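Local coordinates for protein PTS system fructose-like EIIB component 3 (PDB 4TN5) that probably relays a phosphoryl group, held on a cysteine, from a phosphorylated EIIA partner to fructose or a related sugar as EIIC carries it into the cell, at residues Val5-Cys10 against Ala71-His76; Met95-Lys100 against Thr108-Glu113. One frame throughout, in Å; residues are numbered along the deposited sequence.

Contact 1: residues Val5-Cys10 against Ala71-His76; sequences VAVTAC and AERFEH
The phenyl ring of Phe-74 meets strand 3-9 through two valines: CG2 of Val-5 stands at its edge, near the ring plane, with CE1 of Phe-74 4.3 Å away, while CG2 of Val-7 comes in obliquely at the far end of the ring, 3.7 Å from CZ of Phe-74. One face of the ring is lined near its rim by CB of Arg-73. The Arg-73 guanidinium in turn has CZ of Phe-74 over one face, 3.8 Å from its plane and offset toward the rim, and is touched obliquely by CG2 of Val-7. A chi1 of 176° sends CG1 of Val-7 anti to the backbone N and leaves CG2 anti to the carbonyl carbon, the branch that meets Phe-74 and, more loosely, the guanidinium. No hydrogen bond joins the segments; the guanidinium is held from outside them, NE bonding to O of Gly-70 and NH1 forming a salt bridge to Glu-38 on strand 34-41. The side chain of Phe-74 also touches Ala-60 on strand 59-64. In this alpha/beta EIIB domain, the loop between strands 59-64 and 79-82 thus packs through Phe-74 on one face of the parallel part of the sheet, against an interior strand that leads directly to Cys-10, the inferred phosphocysteine residue.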
ATOM      1  N   VAL A   5      15.253   5.124   2.823  1.00 36.38           N
ATOM      2  CA  VAL A   5      15.530   4.242   3.952  1.00 34.47           C
ATOM      3  C   VAL A   5      15.160   2.819   3.559  1.00 35.35           C
ATOM      4  O   VAL A   5      14.239   2.607   2.771  1.00 36.51           O
ATOM      5  CB  VAL A   5      14.784   4.656   5.239  1.00 40.72           C
ATOM      6  CG1 VAL A   5      15.276   6.012   5.727  1.00 40.18           C
ATOM      7  CG2 VAL A   5      13.282   4.671   5.012  1.00 45.73           C
ATOM      8  N   ALA A   6      15.882   1.843   4.092  1.00 39.30           N
ATOM      9  CA  ALA A   6      15.677   0.466   3.667  1.00 29.15           C
ATOM     10  C   ALA A   6      15.798  -0.542   4.799  1.00 28.78           C
ATOM     11  O   ALA A   6      16.530  -0.331   5.767  1.00 32.97           O
ATOM     12  CB  ALA A   6      16.640   0.117   2.552  1.00 19.47           C
ATOM     13  N   VAL A   7      15.066  -1.640   4.663  1.00 36.04           N
ATOM     14  CA  VAL A   7      15.173  -2.754   5.590  1.00 37.74           C
ATOM     15  C   VAL A   7      15.293  -4.058   4.815  1.00 40.07           C
ATOM     16  O   VAL A   7      14.419  -4.403   4.019  1.00 44.07           O
ATOM     17  CB  VAL A   7      13.962  -2.842   6.534  1.00 42.03           C
ATOM     18  CG1 VAL A   7      14.080  -4.069   7.421  1.00 48.42           C
ATOM     19  CG2 VAL A   7      13.846  -1.584   7.379  1.00 38.19           C
ATOM     20  N   THR A   8      16.390  -4.772   5.038  1.00 30.68           N
ATOM     21  CA  THR A   8      16.576  -6.085   4.441  1.00 38.48           C
ATOM     22  C   THR A   8      16.422  -7.143   5.524  1.00 45.40           C
ATOM     23  O   THR A   8      16.995  -7.019   6.606  1.00 55.71           O
ATOM     24  CB  THR A   8      17.955  -6.214   3.772  1.00 45.01           C
ATOM     25  OG1 THR A   8      18.984  -5.995   4.744  1.00 35.77           O
ATOM     26  CG2 THR A   8      18.100  -5.190   2.658  1.00 40.85           C
ATOM     27  N   ALA A   9      15.640  -8.180   5.244  1.00 39.60           N
ATOM     28  CA  ALA A   9      15.365  -9.188   6.259  1.00 48.08           C
ATOM     29  C   ALA A   9      15.386 -10.614   5.726  1.00 57.06           C
ATOM     30  O   ALA A   9      14.835 -10.909   4.665  1.00 54.70           O
ATOM     31  CB  ALA A   9      14.041  -8.901   6.944  1.00 51.60           C
ATOM     32  N   CYS A  10      16.023 -11.497   6.484  1.00 62.08           N
ATOM     33  CA  CYS A  10      16.063 -12.916   6.162  1.00 69.23           C
ATOM     34  C   CYS A  10      16.209 -13.750   7.425  1.00 76.77           C
ATOM     35  O   CYS A  10      17.061 -13.456   8.261  1.00 75.66           O
ATOM     36  CB  CYS A  10      17.236 -13.226   5.239  1.00 72.88           C
ATOM     37  SG  CYS A  10      17.516 -15.000   5.065  1.00130.68           S
ATOM     38  N   ALA A  71       7.408  -3.027  11.381  1.00 56.72           N
ATOM     39  CA  ALA A  71       6.770  -2.827  10.081  1.00 63.70           C
ATOM     40  C   ALA A  71       5.789  -1.676  10.238  1.00 69.96           C
ATOM     41  O   ALA A  71       5.453  -0.978   9.279  1.00 69.91           O
ATOM     42  CB  ALA A  71       6.049  -4.089   9.645  1.00 68.05           C
ATOM     43  N   GLU A  72       5.342  -1.505  11.478  1.00 86.42           N
ATOM     44  CA  GLU A  72       4.557  -0.373  11.940  1.00 87.00           C
ATOM     45  C   GLU A  72       5.086   0.987  11.462  1.00 79.70           C
ATOM     46  O   GLU A  72       4.309   1.915  11.261  1.00 84.18           O
ATOM     47  CB  GLU A  72       4.570  -0.377  13.479  1.00 95.31           C
ATOM     48  CG  GLU A  72       5.966  -0.187  14.052  1.00105.18           C
ATOM     49  CD  GLU A  72       6.052  -0.302  15.553  1.00116.55           C
ATOM     50  OE1 GLU A  72       5.001  -0.194  16.217  1.00120.10           O
ATOM     51  OE2 GLU A  72       7.165  -0.543  16.066  1.00125.04           O
ATOM     52  N   ARG A  73       6.403   1.110  11.308  1.00 66.91           N
ATOM     53  CA  ARG A  73       7.042   2.420  11.237  1.00 58.12           C
ATOM     54  C   ARG A  73       6.872   3.057   9.872  1.00 52.56           C
ATOM     55  O   ARG A  73       7.115   4.251   9.694  1.00 64.45           O
ATOM     56  CB  ARG A  73       8.528   2.280  11.561  1.00 62.43           C
ATOM     57  CG  ARG A  73       8.809   1.780  12.970  1.00 67.27           C
ATOM     58  CD  ARG A  73      10.251   1.310  13.103  1.00 68.32           C
ATOM     59  NE  ARG A  73      10.513   0.130  12.281  1.00 65.29           N
ATOM     60  CZ  ARG A  73      11.722  -0.366  12.037  1.00 60.95           C
ATOM     61  NH1 ARG A  73      12.799   0.224  12.539  1.00 60.07           N
ATOM     62  NH2 ARG A  73      11.856  -1.447  11.280  1.00 56.69           N
ATOM     63  N   PHE A  74       6.436   2.248   8.914  1.00 46.86           N
ATOM     64  CA  PHE A  74       6.417   2.647   7.518  1.00 52.09           C
ATOM     65  C   PHE A  74       5.001   2.817   6.976  1.00 55.41           C
ATOM     66  O   PHE A  74       4.814   2.949   5.768  1.00 55.66           O
ATOM     67  CB  PHE A  74       7.165   1.607   6.683  1.00 47.67           C
ATOM     68  CG  PHE A  74       8.553   1.310   7.183  1.00 46.96           C
ATOM     69  CD1 PHE A  74       9.609   2.138   6.847  1.00 43.09           C
ATOM     70  CD2 PHE A  74       8.804   0.202   7.979  1.00 42.43           C
ATOM     71  CE1 PHE A  74      10.886   1.877   7.298  1.00 37.74           C
ATOM     72  CE2 PHE A  74      10.085  -0.066   8.434  1.00 54.15           C
ATOM     73  CZ  PHE A  74      11.127   0.774   8.091  1.00 48.73           C
ATOM     74  N   GLU A  75       4.006   2.818   7.858  1.00 64.51           N
ATOM     75  CA  GLU A  75       2.616   2.906   7.408  1.00 57.10           C
ATOM     76  C   GLU A  75       2.291   4.246   6.743  1.00 55.36           C
ATOM     77  O   GLU A  75       1.400   4.323   5.897  1.00 69.07           O
ATOM     78  CB  GLU A  75       1.632   2.598   8.545  1.00 63.34           C
ATOM     79  CG  GLU A  75       1.430   3.720   9.553  1.00 80.95           C
ATOM     80  CD  GLU A  75       0.793   3.233  10.842  1.00 91.33           C
ATOM     81  OE1 GLU A  75      -0.202   2.480  10.768  1.00 99.83           O
ATOM     82  OE2 GLU A  75       1.286   3.601  11.929  1.00 86.93           O
ATOM     83  N   HIS A  76       3.023   5.292   7.113  1.00 53.85           N
ATOM     84  CA  HIS A  76       2.814   6.612   6.520  1.00 56.72           C
ATOM     85  C   HIS A  76       3.937   7.012   5.570  1.00 54.77           C
ATOM     86  O   HIS A  76       4.210   8.199   5.383  1.00 57.97           O
ATOM     87  CB  HIS A  76       2.641   7.676   7.604  1.00 65.35           C
ATOM     88  CG  HIS A  76       1.410   7.496   8.434  1.00 75.57           C
ATOM     89  ND1 HIS A  76       0.141   7.588   7.906  1.00 80.69           N
ATOM     90  CD2 HIS A  76       1.253   7.239   9.754  1.00 74.64           C
ATOM     91  CE1 HIS A  76      -0.747   7.388   8.865  1.00 83.11           C
ATOM     92  NE2 HIS A  76      -0.098   7.175   9.995  1.00 82.53           N
TER

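Contact 2: residues Met95-Lys100 against Thr108-Glu113; sequences MSAVRK and THLILE
Ala-97 turns its CB from helix 92-103 toward two leucines of the C-terminal segment. CD1 of Leu-112 is modelled 3.3 Å from CB of Ala-97, a closeness that is doubtful at this resolution; CD1 of Leu-110 lies 4.1 Å from the same CB. A single methyl thus receives one branch tip from each leucine. CA of Ala-97 and CA of Leu-110 are 7.8 Å apart, a spacing consistent with the small side chain between them. In Leu-110 chi1 is off a staggered value at -148°, while chi2 of 174° extends the chain through CD1 toward the helix. The contact is entirely apolar, with no hydrogen bond between the segments. Val-101 packs against Leu-110 and Val-80 against Leu-112, while backbone hydrogen bonds from Leu-110 to Tyr-79 and Gln-81, and from Leu-112 to Gln-81, fix both leucines beside strand 79-82. At the chain end, Glu-113 makes salt bridges to Arg-89 and Arg-93, tying the tail to the helical side. His-109 and Ile-111 pair antiparallel with a strand of the second subunit, and Thr-108 OG1 hydrogen-bonds Thr-108 OG1 of that subunit. The arrangement is the second half of a beta-alpha-beta crossover from strand 79-82, the helix packing on the parallel strand that follows it, outermost within the chain but continued by the second subunit.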
HETATM    1  N   MSE A  95      14.302  -0.556  -8.276  1.00 74.88           N
HETATM    2  CA  MSE A  95      14.569   0.868  -8.071  1.00 80.08           C
HETATM    3  C   MSE A  95      13.741   1.757  -9.000  1.00 75.52           C
HETATM    4  O   MSE A  95      13.508   2.925  -8.693  1.00 79.52           O
HETATM    5  CB  MSE A  95      16.049   1.216  -8.234  1.00 82.48           C
HETATM    6  CG  MSE A  95      16.511   1.324  -9.669  1.00 89.12           C
HETATM    7 SE   MSE A  95      18.445   1.418  -9.793  1.00 99.38          SE
HETATM    8  CE  MSE A  95      18.801  -0.497  -9.770  1.00 98.51           C
ATOM      9  N   SER A  96      13.306   1.217 -10.136  1.00 72.63           N
ATOM     10  CA  SER A  96      12.469   1.992 -11.053  1.00 79.98           C
ATOM     11  C   SER A  96      11.049   1.991 -10.515  1.00 80.60           C
ATOM     12  O   SER A  96      10.282   2.916 -10.754  1.00 89.88           O
ATOM     13  CB  SER A  96      12.501   1.430 -12.474  1.00 81.82           C
ATOM     14  OG  SER A  96      11.440   1.966 -13.250  1.00 84.88           O
ATOM     15  N   ALA A  97      10.702   0.937  -9.787  1.00 62.13           N
ATOM     16  CA  ALA A  97       9.462   0.919  -9.030  1.00 58.17           C
ATOM     17  C   ALA A  97       9.574   1.967  -7.933  1.00 63.90           C
ATOM     18  O   ALA A  97       8.653   2.749  -7.709  1.00 73.77           O
ATOM     19  CB  ALA A  97       9.227  -0.455  -8.430  1.00 52.31           C
ATOM     20  N   VAL A  98      10.727   1.979  -7.269  1.00 59.60           N
ATOM     21  CA  VAL A  98      11.033   2.972  -6.244  1.00 51.14           C
ATOM     22  C   VAL A  98      10.939   4.393  -6.796  1.00 45.35           C
ATOM     23  O   VAL A  98      10.461   5.302  -6.118  1.00 50.23           O
ATOM     24  CB  VAL A  98      12.439   2.743  -5.631  1.00 40.74           C
ATOM     25  CG1 VAL A  98      12.870   3.935  -4.793  1.00 41.97           C
ATOM     26  CG2 VAL A  98      12.455   1.473  -4.792  1.00 33.09           C
ATOM     27  N   ARG A  99      11.370   4.581  -8.037  1.00 43.02           N
ATOM     28  CA  ARG A  99      11.427   5.921  -8.610  1.00 50.85           C
ATOM     29  C   ARG A  99      10.044   6.372  -9.079  1.00 57.22           C
ATOM     30  O   ARG A  99       9.764   7.567  -9.148  1.00 70.06           O
ATOM     31  CB  ARG A  99      12.464   5.985  -9.733  1.00 57.48           C
ATOM     32  CG  ARG A  99      13.137   7.344  -9.874  1.00 66.08           C
ATOM     33  CD  ARG A  99      14.322   7.292 -10.834  1.00 86.49           C
ATOM     34  NE  ARG A  99      15.135   8.506 -10.781  1.00103.88           N
ATOM     35  CZ  ARG A  99      14.800   9.656 -11.358  1.00114.87           C
ATOM     36  NH1 ARG A  99      13.660   9.752 -12.028  1.00117.05           N
ATOM     37  NH2 ARG A  99      15.600  10.709 -11.263  1.00117.92           N
ATOM     38  N   LYS A 100       9.176   5.411  -9.386  1.00 57.18           N
ATOM     39  CA  LYS A 100       7.767   5.712  -9.632  1.00 57.77           C
ATOM     40  C   LYS A 100       7.085   6.171  -8.347  1.00 56.01           C
ATOM     41  O   LYS A 100       6.505   7.255  -8.296  1.00 70.60           O
ATOM     42  CB  LYS A 100       7.023   4.501 -10.203  1.00 67.32           C
ATOM     43  CG  LYS A 100       7.503   4.029 -11.568  1.00 82.62           C
ATOM     44  CD  LYS A 100       6.735   2.796 -12.021  1.00 89.32           C
ATOM     45  CE  LYS A 100       5.996   3.035 -13.331  1.00 96.45           C
ATOM     46  NZ  LYS A 100       6.467   2.118 -14.408  1.00 98.23           N
ATOM     47  N   THR A 108       1.821   6.042  -2.144  1.00 60.46           N
ATOM     48  CA  THR A 108       1.479   4.728  -2.674  1.00 58.76           C
ATOM     49  C   THR A 108       2.396   3.708  -2.002  1.00 58.03           C
ATOM     50  O   THR A 108       3.585   3.955  -1.800  1.00 64.11           O
ATOM     51  CB  THR A 108       1.594   4.572  -4.204  1.00 55.90           C
ATOM     52  OG1 THR A 108       1.711   3.183  -4.534  1.00 60.59           O
ATOM     53  CG2 THR A 108       2.814   5.314  -4.726  1.00 61.11           C
ATOM     54  N   HIS A 109       1.817   2.564  -1.650  1.00 53.44           N
ATOM     55  CA  HIS A 109       2.584   1.392  -1.255  1.00 45.41           C
ATOM     56  C   HIS A 109       2.622   0.468  -2.459  1.00 51.35           C
ATOM     57  O   HIS A 109       1.605   0.260  -3.115  1.00 49.90           O
ATOM     58  CB  HIS A 109       1.910   0.665  -0.092  1.00 42.22           C
ATOM     59  CG  HIS A 109       1.852   1.460   1.175  1.00 46.99           C
ATOM     60  ND1 HIS A 109       1.213   1.004   2.308  1.00 47.81           N
ATOM     61  CD2 HIS A 109       2.356   2.676   1.492  1.00 57.66           C
ATOM     62  CE1 HIS A 109       1.321   1.904   3.266  1.00 56.93           C
ATOM     63  NE2 HIS A 109       2.012   2.930   2.799  1.00 53.58           N
ATOM     64  N   LEU A 110       3.791  -0.083  -2.759  1.00 52.17           N
ATOM     65  CA  LEU A 110       3.916  -0.966  -3.909  1.00 41.84           C
ATOM     66  C   LEU A 110       4.501  -2.304  -3.491  1.00 47.77           C
ATOM     67  O   LEU A 110       5.632  -2.377  -3.011  1.00 52.37           O
ATOM     68  CB  LEU A 110       4.781  -0.318  -4.995  1.00 45.49           C
ATOM     69  CG  LEU A 110       4.484  -0.642  -6.464  1.00 52.22           C
ATOM     70  CD1 LEU A 110       5.359   0.212  -7.370  1.00 49.68           C
ATOM     71  CD2 LEU A 110       4.675  -2.121  -6.780  1.00 60.38           C
ATOM     72  N   ILE A 111       3.723  -3.364  -3.663  1.00 53.59           N
ATOM     73  CA  ILE A 111       4.256  -4.695  -3.461  1.00 60.44           C
ATOM     74  C   ILE A 111       4.706  -5.234  -4.786  1.00 62.16           C
ATOM     75  O   ILE A 111       3.942  -5.304  -5.756  1.00 58.15           O
ATOM     76  CB  ILE A 111       3.257  -5.657  -2.816  1.00 60.95           C
ATOM     77  CG1 ILE A 111       3.348  -5.528  -1.300  1.00 64.42           C
ATOM     78  CG2 ILE A 111       3.555  -7.099  -3.221  1.00 62.70           C
ATOM     79  CD1 ILE A 111       2.643  -6.621  -0.547  1.00 59.54           C
ATOM     80  N   LEU A 112       5.974  -5.628  -4.844  1.00 52.55           N
ATOM     81  CA  LEU A 112       6.551  -6.173  -6.067  1.00 61.58           C
ATOM     82  C   LEU A 112       6.945  -7.634  -5.874  1.00 92.32           C
ATOM     83  O   LEU A 112       6.798  -8.188  -4.785  1.00 84.24           O
ATOM     84  CB  LEU A 112       7.849  -5.443  -6.418  1.00 47.14           C
ATOM     85  CG  LEU A 112       7.722  -4.254  -7.371  1.00 51.65           C
ATOM     86  CD1 LEU A 112       9.092  -3.698  -7.725  1.00 47.89           C
ATOM     87  CD2 LEU A 112       6.959  -4.649  -8.627  1.00 57.75           C
ATOM     88  N   GLU A 113       7.446  -8.252  -6.939  1.00 52.83           N
ATOM     89  CA  GLU A 113       7.861  -9.648  -6.889  1.00 71.94           C
ATOM     90  C   GLU A 113       8.390 -10.088  -5.527  1.00 80.40           C
ATOM     91  O   GLU A 113       8.980  -9.203  -4.821  1.00 80.30           O
ATOM     92  CB  GLU A 113       8.883  -9.973  -7.980  1.00 76.61           C
ATOM     93  CG  GLU A 113       8.274 -10.209  -9.352  1.00 81.17           C
ATOM     94  CD  GLU A 113       9.063 -11.207 -10.176  1.00 86.26           C
ATOM     95  OE1 GLU A 113      10.182 -11.570  -9.760  1.00 89.91           O
ATOM     96  OE2 GLU A 113       8.564 -11.627 -11.242  1.00 87.13           O
ATOM     97  OXT GLU A 113       8.203 -11.307  -5.197  1.00 87.85           O
TER

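How the contacts relate
Contact 1 closes before contact 2 opens along the chain, and their centres lie about 14 Å apart. Both reach the same mixed sheet: contact 1 at strand 3-9 in its interior, contact 2 at strand 108-111, outermost within the chain, with strands 59-64 and 79-82 between them. The 71-76 loop packs on one face, helix 92-103 on the opposite one. The two meet directly where NE2 of His-109 packs 3.5 Å from O of Glu-75. Contact 1 belongs to the part of the fold leading to the inferred phosphocysteine site, since strand 3-9 ends just before Cys-10, whereas contact 2 belongs to the edge where the two subunits join their sheets.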